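Chloride intracellular channel Clic (Drosophila melanogaster, PDB 2YV7) adopts a soluble, glutathione S-transferase-like fold and might insert into membranes to form chloride ion channels whose activity depends on pH. Local coordinates at residues E22-I27 against I86-G91; V116-V121 against F165-T170; A203-M208 against T252-D257. All blocks are in the same frame, centred on the assembly; numbering follows the deposited sequence.

Interaction 1: residues E22-I27 against I86-G91; sequences EIELII and ILIDNG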
loop_
_atom_site.group_PDB
_atom_site.type_symbol
_atom_site.label_atom_id
_atom_site.label_comp_id
_atom_site.label_asym_id
_atom_site.label_seq_id
_atom_site.Cartn_x
_atom_site.Cartn_y
_atom_site.Cartn_z
ATOM N N GLU A 22 -17.682 11.349 7.749
ATOM C CA GLU A 22 -17.540 10.108 7.001
ATOM C C GLU A 22 -16.719 10.365 5.750
ATOM O O GLU A 22 -17.102 11.164 4.900
ATOM C CB GLU A 22 -18.896 9.487 6.650
ATOM C CG GLU A 22 -18.903 8.781 5.296
ATOM C CD GLU A 22 -19.770 7.550 5.262
ATOM O OE1 GLU A 22 -19.643 6.703 6.184
ATOM O OE2 GLU A 22 -20.552 7.420 4.291
ATOM N N ILE A 23 -15.581 9.682 5.633
ATOM C CA ILE A 23 -14.811 9.765 4.392
ATOM C C ILE A 23 -15.085 8.534 3.564
ATOM O O ILE A 23 -15.125 7.430 4.110
ATOM C CB ILE A 23 -13.281 9.921 4.683
ATOM C CG1 ILE A 23 -13.045 11.018 5.727
ATOM C CG2 ILE A 23 -12.489 10.251 3.412
ATOM C CD1 ILE A 23 -13.377 12.437 5.250
ATOM N N GLU A 24 -15.278 8.737 2.252
ATOM C CA GLU A 24 -15.478 7.645 1.303
ATOM C C GLU A 24 -14.250 7.529 0.407
ATOM O O GLU A 24 -13.826 8.511 -0.192
ATOM C CB GLU A 24 -16.721 7.846 0.437
ATOM C CG GLU A 24 -16.909 6.699 -0.576
ATOM C CD GLU A 24 -18.210 6.770 -1.419
ATOM O OE1 GLU A 24 -18.878 7.833 -1.479
ATOM O OE2 GLU A 24 -18.541 5.747 -2.055
ATOM N N LEU A 25 -13.651 6.336 0.355
ATOM C CA LEU A 25 -12.550 6.094 -0.567
ATOM C C LEU A 25 -13.018 5.145 -1.678
ATOM O O LEU A 25 -13.416 4.023 -1.412
ATOM C CB LEU A 25 -11.309 5.517 0.154
ATOM C CG LEU A 25 -10.101 5.342 -0.777
ATOM C CD1 LEU A 25 -9.569 6.676 -1.289
ATOM C CD2 LEU A 25 -9.026 4.554 0.029
ATOM N N ILE A 26 -12.995 5.633 -2.907
ATOM C CA ILE A 26 -13.287 4.746 -4.031
ATOM C C ILE A 26 -12.010 4.059 -4.489
ATOM O O ILE A 26 -11.018 4.732 -4.786
ATOM C CB ILE A 26 -13.919 5.485 -5.211
ATOM C CG1 ILE A 26 -15.238 6.166 -4.739
ATOM C CG2 ILE A 26 -14.189 4.528 -6.323
ATOM C CD1 ILE A 26 -16.116 6.740 -5.878
ATOM N N ILE A 27 -12.056 2.728 -4.603
ATOM C CA ILE A 27 -10.877 1.940 -5.049
ATOM C C ILE A 27 -11.181 1.023 -6.253
ATOM O O ILE A 27 -12.318 0.682 -6.487
ATOM C CB ILE A 27 -10.212 1.151 -3.842
ATOM C CG1 ILE A 27 -11.064 -0.043 -3.419
ATOM C CG2 ILE A 27 -9.828 2.107 -2.732
ATOM C CD1 ILE A 27 -10.477 -0.931 -2.260
ATOM N N ILE A 86 -10.206 7.768 -5.503
ATOM C CA ILE A 86 -10.892 9.052 -5.442
ATOM C C ILE A 86 -11.374 9.185 -4.032
ATOM O O ILE A 86 -11.945 8.243 -3.473
ATOM C CB ILE A 86 -12.102 9.060 -6.429
ATOM C CG1 ILE A 86 -11.598 9.094 -7.872
ATOM C CG2 ILE A 86 -13.052 10.248 -6.065
ATOM C CD1 ILE A 86 -12.585 8.531 -8.929
ATOM N N LEU A 87 -11.158 10.360 -3.409
ATOM C CA LEU A 87 -11.523 10.543 -2.007
ATOM C C LEU A 87 -12.722 11.527 -1.929
ATOM O O LEU A 87 -12.663 12.587 -2.524
ATOM C CB LEU A 87 -10.347 11.102 -1.190
ATOM C CG LEU A 87 -10.472 11.411 0.302
ATOM C CD1 LEU A 87 -9.127 11.554 0.961
ATOM C CD2 LEU A 87 -11.269 12.714 0.597
ATOM N N ILE A 88 -13.795 11.109 -1.272
ATOM C CA ILE A 88 -15.031 11.942 -1.228
ATOM C C ILE A 88 -15.249 12.322 0.219
ATOM O O ILE A 88 -15.405 11.463 1.099
ATOM C CB ILE A 88 -16.296 11.248 -1.834
ATOM C CG1 ILE A 88 -16.027 10.702 -3.244
ATOM C CG2 ILE A 88 -17.489 12.262 -1.880
ATOM C CD1 ILE A 88 -17.231 10.015 -3.877
ATOM N N ASP A 89 -15.209 13.633 0.447
ATOM C CA ASP A 89 -15.311 14.244 1.775
ATOM C C ASP A 89 -16.545 15.181 1.737
ATOM O O ASP A 89 -16.470 16.267 1.158
ATOM C CB ASP A 89 -14.017 15.040 2.026
ATOM C CG ASP A 89 -13.945 15.685 3.416
ATOM O OD1 ASP A 89 -14.899 15.593 4.234
ATOM O OD2 ASP A 89 -12.894 16.316 3.694
ATOM N N ASN A 90 -17.678 14.741 2.302
ATOM C CA ASN A 90 -18.926 15.525 2.226
ATOM C C ASN A 90 -19.148 16.172 0.819
ATOM O O ASN A 90 -19.116 17.403 0.674
ATOM C CB ASN A 90 -18.924 16.606 3.334
ATOM C CG ASN A 90 -20.300 16.833 3.963
ATOM O OD1 ASN A 90 -21.298 17.014 3.265
ATOM N ND2 ASN A 90 -20.343 16.857 5.289
ATOM N N GLY A 91 -19.348 15.333 -0.204
ATOM C CA GLY A 91 -19.706 15.791 -1.569
ATOM C C GLY A 91 -18.627 16.387 -2.457
ATOM O O GLY A 91 -18.817 16.526 -3.693
#

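Interaction 2: residues V116-V121 against F165-T170; sequences VQDKEV and FLTGDT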
loop_
_atom_site.group_PDB
_atom_site.type_symbol
_atom_site.label_atom_id
_atom_site.label_comp_id
_atom_site.label_asym_id
_atom_site.label_seq_id
_atom_site.Cartn_x
_atom_site.Cartn_y
_atom_site.Cartn_z
ATOM N N VAL A 116 4.238 12.904 8.967
ATOM C CA VAL A 116 5.483 13.300 9.661
ATOM C C VAL A 116 6.395 13.940 8.638
ATOM O O VAL A 116 6.386 13.531 7.486
ATOM C CB VAL A 116 6.233 12.061 10.278
ATOM C CG1 VAL A 116 7.597 12.459 10.913
ATOM C CG2 VAL A 116 5.383 11.352 11.300
ATOM N N GLN A 117 7.157 14.951 9.054
ATOM C CA GLN A 117 8.195 15.531 8.203
ATOM C C GLN A 117 9.501 14.788 8.439
ATOM O O GLN A 117 10.069 14.819 9.535
ATOM C CB GLN A 117 8.365 17.044 8.444
ATOM C CG GLN A 117 7.062 17.854 8.509
ATOM C CD GLN A 117 6.504 18.240 7.133
ATOM O OE1 GLN A 117 6.117 17.379 6.328
ATOM N NE2 GLN A 117 6.432 19.555 6.873
ATOM N N ASP A 118 9.946 14.057 7.415
ATOM C CA ASP A 118 11.193 13.316 7.493
ATOM C C ASP A 118 11.727 13.170 6.067
ATOM O O ASP A 118 11.429 12.195 5.386
ATOM C CB ASP A 118 10.989 11.967 8.196
ATOM C CG ASP A 118 12.308 11.246 8.491
ATOM O OD1 ASP A 118 13.242 11.354 7.663
ATOM O OD2 ASP A 118 12.424 10.560 9.547
ATOM N N LYS A 119 12.510 14.146 5.612
ATOM C CA LYS A 119 13.049 14.125 4.254
ATOM C C LYS A 119 13.973 12.936 4.032
ATOM O O LYS A 119 14.071 12.424 2.917
ATOM C CB LYS A 119 13.804 15.433 3.942
ATOM C CG LYS A 119 12.911 16.654 3.869
ATOM C CD LYS A 119 13.512 17.722 2.959
ATOM C CE LYS A 119 12.561 18.931 2.735
ATOM N NZ LYS A 119 11.210 18.552 2.178
ATOM N N GLU A 120 14.644 12.513 5.098
ATOM C CA GLU A 120 15.513 11.360 5.096
ATOM C C GLU A 120 14.754 10.094 4.633
ATOM O O GLU A 120 15.202 9.344 3.700
ATOM C CB GLU A 120 16.105 11.206 6.500
ATOM C CG GLU A 120 17.196 10.169 6.670
ATOM C CD GLU A 120 18.106 10.474 7.876
ATOM O OE1 GLU A 120 18.874 11.467 7.793
ATOM O OE2 GLU A 120 18.068 9.706 8.880
ATOM N N VAL A 121 13.601 9.900 5.264
ATOM C CA VAL A 121 12.747 8.783 4.935
ATOM C C VAL A 121 12.150 8.932 3.525
ATOM O O VAL A 121 12.122 7.953 2.779
ATOM C CB VAL A 121 11.694 8.493 6.011
ATOM C CG1 VAL A 121 10.781 7.350 5.524
ATOM C CG2 VAL A 121 12.372 8.106 7.338
ATOM N N PHE A 165 8.510 1.244 13.352
ATOM C CA PHE A 165 8.198 1.693 11.971
ATOM C C PHE A 165 9.238 2.673 11.420
ATOM O O PHE A 165 10.263 2.910 12.051
ATOM C CB PHE A 165 6.784 2.283 11.993
ATOM C CG PHE A 165 5.746 1.301 12.441
ATOM C CD1 PHE A 165 5.427 0.188 11.666
ATOM C CD2 PHE A 165 5.082 1.493 13.677
ATOM C CE1 PHE A 165 4.441 -0.716 12.074
ATOM C CE2 PHE A 165 4.073 0.591 14.078
ATOM C CZ PHE A 165 3.770 -0.500 13.281
ATOM N N LEU A 166 9.020 3.231 10.230
ATOM C CA LEU A 166 10.115 3.971 9.598
ATOM C C LEU A 166 10.567 5.219 10.403
ATOM O O LEU A 166 11.721 5.600 10.344
ATOM C CB LEU A 166 9.745 4.477 8.207
ATOM C CG LEU A 166 9.729 3.410 7.130
ATOM C CD1 LEU A 166 8.914 3.841 5.928
ATOM C CD2 LEU A 166 11.203 3.099 6.675
ATOM N N THR A 167 9.651 5.920 11.039
ATOM C CA THR A 167 10.030 7.188 11.674
ATOM C C THR A 167 9.852 7.140 13.194
ATOM O O THR A 167 10.008 8.171 13.859
ATOM C CB THR A 167 9.205 8.383 11.150
ATOM O OG1 THR A 167 7.857 8.157 11.550
ATOM C CG2 THR A 167 9.260 8.494 9.595
ATOM N N GLY A 168 9.538 5.968 13.728
ATOM C CA GLY A 168 9.276 5.776 15.177
ATOM C C GLY A 168 8.407 4.579 15.487
ATOM O O GLY A 168 8.276 3.680 14.647
ATOM N N ASP A 169 7.776 4.543 16.674
ATOM C CA ASP A 169 6.967 3.384 17.000
ATOM C C ASP A 169 5.511 3.455 16.550
ATOM O O ASP A 169 4.782 2.516 16.779
ATOM C CB ASP A 169 7.107 2.980 18.465
ATOM C CG ASP A 169 8.576 2.709 18.873
ATOM O OD1 ASP A 169 9.333 2.056 18.088
ATOM O OD2 ASP A 169 8.982 3.147 20.001
ATOM N N THR A 170 5.113 4.581 15.948
ATOM C CA THR A 170 3.784 4.812 15.403
ATOM C C THR A 170 3.862 4.847 13.866
ATOM O O THR A 170 4.849 5.366 13.324
ATOM C CB THR A 170 3.270 6.221 15.882
ATOM O OG1 THR A 170 2.925 6.150 17.266
ATOM C CG2 THR A 170 2.038 6.710 15.094
#

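Interaction 3: residues A203-M208 against T252-D257; sequences ALWRYM and TYIPID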
loop_
_atom_site.group_PDB
_atom_site.type_symbol
_atom_site.label_atom_id
_atom_site.label_comp_id
_atom_site.label_asym_id
_atom_site.label_seq_id
_atom_site.Cartn_x
_atom_site.Cartn_y
_atom_site.Cartn_z
ATOM N N ALA A 203 16.149 -6.556 10.010
ATOM C CA ALA A 203 15.281 -5.407 10.463
ATOM C C ALA A 203 14.072 -5.259 9.513
ATOM O O ALA A 203 12.935 -4.910 9.937
ATOM C CB ALA A 203 16.054 -4.167 10.525
ATOM N N LEU A 204 14.331 -5.518 8.239
ATOM C CA LEU A 204 13.272 -5.502 7.214
ATOM C C LEU A 204 12.257 -6.627 7.439
ATOM O O LEU A 204 11.044 -6.425 7.325
ATOM C CB LEU A 204 13.894 -5.519 5.807
ATOM C CG LEU A 204 12.858 -5.253 4.672
ATOM C CD1 LEU A 204 12.151 -3.865 4.808
ATOM C CD2 LEU A 204 13.493 -5.445 3.285
ATOM N N TRP A 205 12.743 -7.816 7.782
ATOM C CA TRP A 205 11.824 -8.940 7.991
ATOM C C TRP A 205 11.016 -8.666 9.245
ATOM O O TRP A 205 9.821 -8.932 9.291
ATOM C CB TRP A 205 12.616 -10.266 8.046
ATOM C CG TRP A 205 12.799 -10.834 6.705
ATOM C CD1 TRP A 205 13.989 -11.066 6.045
ATOM C CD2 TRP A 205 11.748 -11.235 5.805
ATOM N NE1 TRP A 205 13.727 -11.595 4.809
ATOM C CE2 TRP A 205 12.375 -11.713 4.625
ATOM C CE3 TRP A 205 10.332 -11.241 5.901
ATOM C CZ2 TRP A 205 11.655 -12.210 3.527
ATOM C CZ3 TRP A 205 9.574 -11.718 4.785
ATOM C CH2 TRP A 205 10.254 -12.202 3.615
ATOM N N ARG A 206 11.653 -8.032 10.219
ATOM C CA ARG A 206 10.968 -7.663 11.481
ATOM C C ARG A 206 9.893 -6.587 11.181
ATOM O O ARG A 206 8.790 -6.640 11.709
ATOM C CB ARG A 206 11.990 -7.197 12.493
ATOM C CG ARG A 206 11.415 -6.739 13.855
ATOM C CD ARG A 206 12.516 -6.380 14.919
ATOM N NE ARG A 206 13.771 -5.824 14.378
ATOM C CZ ARG A 206 14.955 -6.470 14.371
ATOM N NH1 ARG A 206 15.066 -7.704 14.887
ATOM N NH2 ARG A 206 16.045 -5.888 13.851
ATOM N N TYR A 207 10.199 -5.644 10.292
ATOM C CA TYR A 207 9.215 -4.649 9.892
ATOM C C TYR A 207 7.991 -5.341 9.221
ATOM O O TYR A 207 6.838 -5.010 9.520
ATOM C CB TYR A 207 9.904 -3.684 8.890
ATOM C CG TYR A 207 9.078 -2.538 8.377
ATOM C CD1 TYR A 207 8.825 -1.401 9.152
ATOM C CD2 TYR A 207 8.593 -2.579 7.074
ATOM C CE1 TYR A 207 8.102 -0.295 8.653
ATOM C CE2 TYR A 207 7.861 -1.470 6.529
ATOM C CZ TYR A 207 7.641 -0.351 7.299
ATOM O OH TYR A 207 6.955 0.669 6.708
ATOM N N MET A 208 8.249 -6.286 8.298
ATOM C CA MET A 208 7.160 -6.998 7.629
ATOM C C MET A 208 6.356 -7.848 8.620
ATOM O O MET A 208 5.106 -7.929 8.544
ATOM C CB MET A 208 7.706 -7.806 6.438
ATOM C CG MET A 208 8.214 -6.878 5.360
ATOM S SD MET A 208 8.662 -7.699 3.830
ATOM C CE MET A 208 10.342 -8.160 4.154
ATOM N N THR A 252 1.899 -14.121 4.043
ATOM C CA THR A 252 2.179 -13.537 5.348
ATOM C C THR A 252 3.350 -14.168 6.104
ATOM O O THR A 252 3.698 -13.714 7.236
ATOM C CB THR A 252 0.976 -13.518 6.318
ATOM O OG1 THR A 252 0.558 -14.871 6.566
ATOM C CG2 THR A 252 -0.176 -12.617 5.811
ATOM N N TYR A 253 3.974 -15.185 5.518
ATOM C CA TYR A 253 5.012 -15.891 6.289
ATOM C C TYR A 253 6.282 -15.093 6.395
ATOM O O TYR A 253 6.597 -14.273 5.533
ATOM C CB TYR A 253 5.324 -17.287 5.693
ATOM C CG TYR A 253 5.979 -17.238 4.352
ATOM C CD1 TYR A 253 5.209 -17.154 3.203
ATOM C CD2 TYR A 253 7.362 -17.282 4.221
ATOM C CE1 TYR A 253 5.793 -17.104 1.973
ATOM C CE2 TYR A 253 7.951 -17.251 2.976
ATOM C CZ TYR A 253 7.159 -17.151 1.867
ATOM O OH TYR A 253 7.713 -17.090 0.599
ATOM N N ILE A 254 7.030 -15.367 7.452
ATOM C CA ILE A 254 8.327 -14.738 7.713
ATOM C C ILE A 254 9.326 -15.941 7.713
ATOM O O ILE A 254 9.090 -16.933 8.440
ATOM C CB ILE A 254 8.280 -13.987 9.038
ATOM C CG1 ILE A 254 7.122 -12.935 9.083
ATOM C CG2 ILE A 254 9.652 -13.357 9.381
ATOM C CD1 ILE A 254 7.368 -11.765 8.077
ATOM N N PRO A 255 10.373 -15.908 6.849
ATOM C CA PRO A 255 11.326 -17.026 6.769
ATOM C C PRO A 255 12.314 -17.116 7.927
ATOM O O PRO A 255 13.152 -18.016 7.941
ATOM C CB PRO A 255 12.022 -16.822 5.398
ATOM C CG PRO A 255 11.908 -15.354 5.147
ATOM C CD PRO A 255 10.696 -14.849 5.873
ATOM N N ILE A 256 12.210 -16.229 8.903
ATOM C CA ILE A 256 13.122 -16.299 10.065
ATOM C C ILE A 256 12.344 -16.129 11.338
ATOM O O ILE A 256 11.203 -15.686 11.296
ATOM C CB ILE A 256 14.240 -15.232 9.999
ATOM C CG1 ILE A 256 13.651 -13.820 9.861
ATOM C CG2 ILE A 256 15.166 -15.520 8.823
ATOM C CD1 ILE A 256 14.666 -12.697 10.110
ATOM N N ASP A 257 12.965 -16.496 12.461
ATOM C CA ASP A 257 12.457 -16.176 13.803
ATOM C C ASP A 257 12.714 -14.706 14.112
ATOM O O ASP A 257 13.749 -14.147 13.702
ATOM C CB ASP A 257 13.163 -17.029 14.870
ATOM C CG ASP A 257 12.675 -18.476 14.909
ATOM O OD1 ASP A 257 11.507 -18.764 14.529
ATOM O OD2 ASP A 257 13.472 -19.334 15.359
#

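Interaction 1: residues E22-I27 against I86-G91
Glu-24 and Ile-88 face each other as a hydrogen-bonded antiparallel pair, and Ile-26 with Ile-86 forms the next one; between them lies the non-hydrogen-bonded pair Leu-25 and Leu-87, whose CA atoms are 4.8 Å apart. The strand axes run at 161°, close to true antiparallel. Ile-88 N gives a nearly straight bond to Glu-24 O (2.8 Å), and Glu-24 N returns one to Ile-88 O (3.0 Å). The second pair is less even: Ile-26 N reaches Ile-86 O at 2.9 Å, whereas the return bond from Ile-86 N to Ile-26 O is longer, 3.2 Å.

On the face of Glu-24, Ile-26, Ile-86 and Ile-88 the residues are mostly isoleucines, whose beta-branching suits an extended backbone. Ile-26 CD1 lies 4.0 Å from Ile-88 CD1. The stretched Glu-24 chain, with CG anti to the backbone N (chi1 179°), runs beside Ile-88: the two CB atoms meet and OE1 lies against the Ile-88 CD1 methyl, while OE2 bonds to Thr-64 OG1. On the other face Ile-23 CG2 rests on Leu-87 CG at 3.9 Å.

The pair belongs to the thioredoxin-like sheet. Strand 22-28 also bonds to parallel strand 60-66. Leu-25 and Ile-23 pack on Leu-50 of helix 41-55, and Leu-87 meets Ile-100 and Ile-104 of helix 97-107; on the Glu-24 face, Phe-79 of a loop touches Ile-26 and Ile-88.

Interaction 2: residues V116-V121 against F165-T170
Asp-118 OD1 accepts the backbone N-H of Val-121 at 2.8 Å, from above the carboxylate plane. Asp-118 is therefore the N-cap of helix 119-125: it satisfies an amide that the first turn cannot bond, and aspartate, with its short acidic arm, fits that place well.

The same carboxylate serves the contact with the loop 165-170, in the helical part of the GST fold. Asp-118 and Thr-167 pass alongside each other, pointing opposite ways, and Asp-118 OD2 comes 3.8 Å from the methyl CG2 of Thr-167. That methyl also meets Val-121 CG2 at 3.9 Å, the two side chains standing roughly perpendicular. Val-121 uses both branches, for its CG1 rests 4.0 Å from Leu-166 CD1. Val-116 approaches Thr-167 tip to tip, its CG2 4.0 Å from OG1. With chi1 at 65°, the Thr-167 hydroxyl is flanked by both its backbone N and its carbonyl carbon, which turns OG1 to Val-116 and the methyl to Val-121 and Asp-118.

Arg-161 forms a salt bridge with Glu-120 and a long, weak ion pair with Asp-118. Replacing Asp-118 with an alanine would probably leave the N-H of Val-121 without its cap and open a gap beside the Thr-167 methyl.

No hydrogen bond crosses between these segments. The helix start is fixed by its own capping bond, while its hold on the loop before helix 173-193 rests on methyl contacts, which depend on shape more than on direction.

Interaction 3: residues A203-M208 against T252-D257
Trp-205 presents one face of its indole to Pro-255, whose ring meets it nearly end-on. Pro-255 CD stands 3.4 Å from the centroid of the six-membered ring and only 7° off its normal, a CH-pi contact close to ideal. Pro-255 CG lies over the same benzo ring, 3.5 Å from Trp-205 CZ2. Proline suits the place because its ring offers rigid C-H groups, and those on CD, next to the ring nitrogen, are somewhat polarised and probably favour an aromatic face.

The opposite face of the indole carries Met-208 CE, from one turn further along the same helix, 3.5 Å above the ring plane. Ile-254 comes to the edge instead: its CD1 lies near the ring plane, 3.7 Å from Trp-205 CE3. The same methyl also reaches Met-208 CB at 4.3 Å. Ile-256 takes the base of the tryptophan, its CD1 3.8 Å from Trp-205 CB.

The polar N-H of the indole is turned to a loop, where NE1 bonds to Pro-198 O. Segment 252-257 has a further tie: Arg-186 of helix 173-193 bonds to Tyr-253 O and makes a cation-pi contact with the Tyr-253 ring.

Without a hydrogen bond between the segments, the C-terminal loop lies against helix 202-212, in the helical part of the GST fold, through dispersion and CH-pi attraction, while the one polar atom of the indole is satisfied by the Pro-198 carbonyl.

The three contacts follow one another along the chain, each closing before the next opens. Interaction 1 lies in the mixed sheet of the thioredoxin-like N-terminal domain, near the calcium ion held by His-83, Pro-85, Leu-95 and Asn-97. Interactions 2 and 3 lie in the helical part of the GST fold, their centres about 20 Å apart. These two touch: Leu-166 CD1 is 3.8 Å from Tyr-207 OH, so helix 202-212 links them. Interaction 1 is about 26 Å from interaction 2 and 34 Å from interaction 3, centre to centre. Of the three, only interaction 1 belongs to the N-terminal domain, the part thought to change conformation and enter membranes.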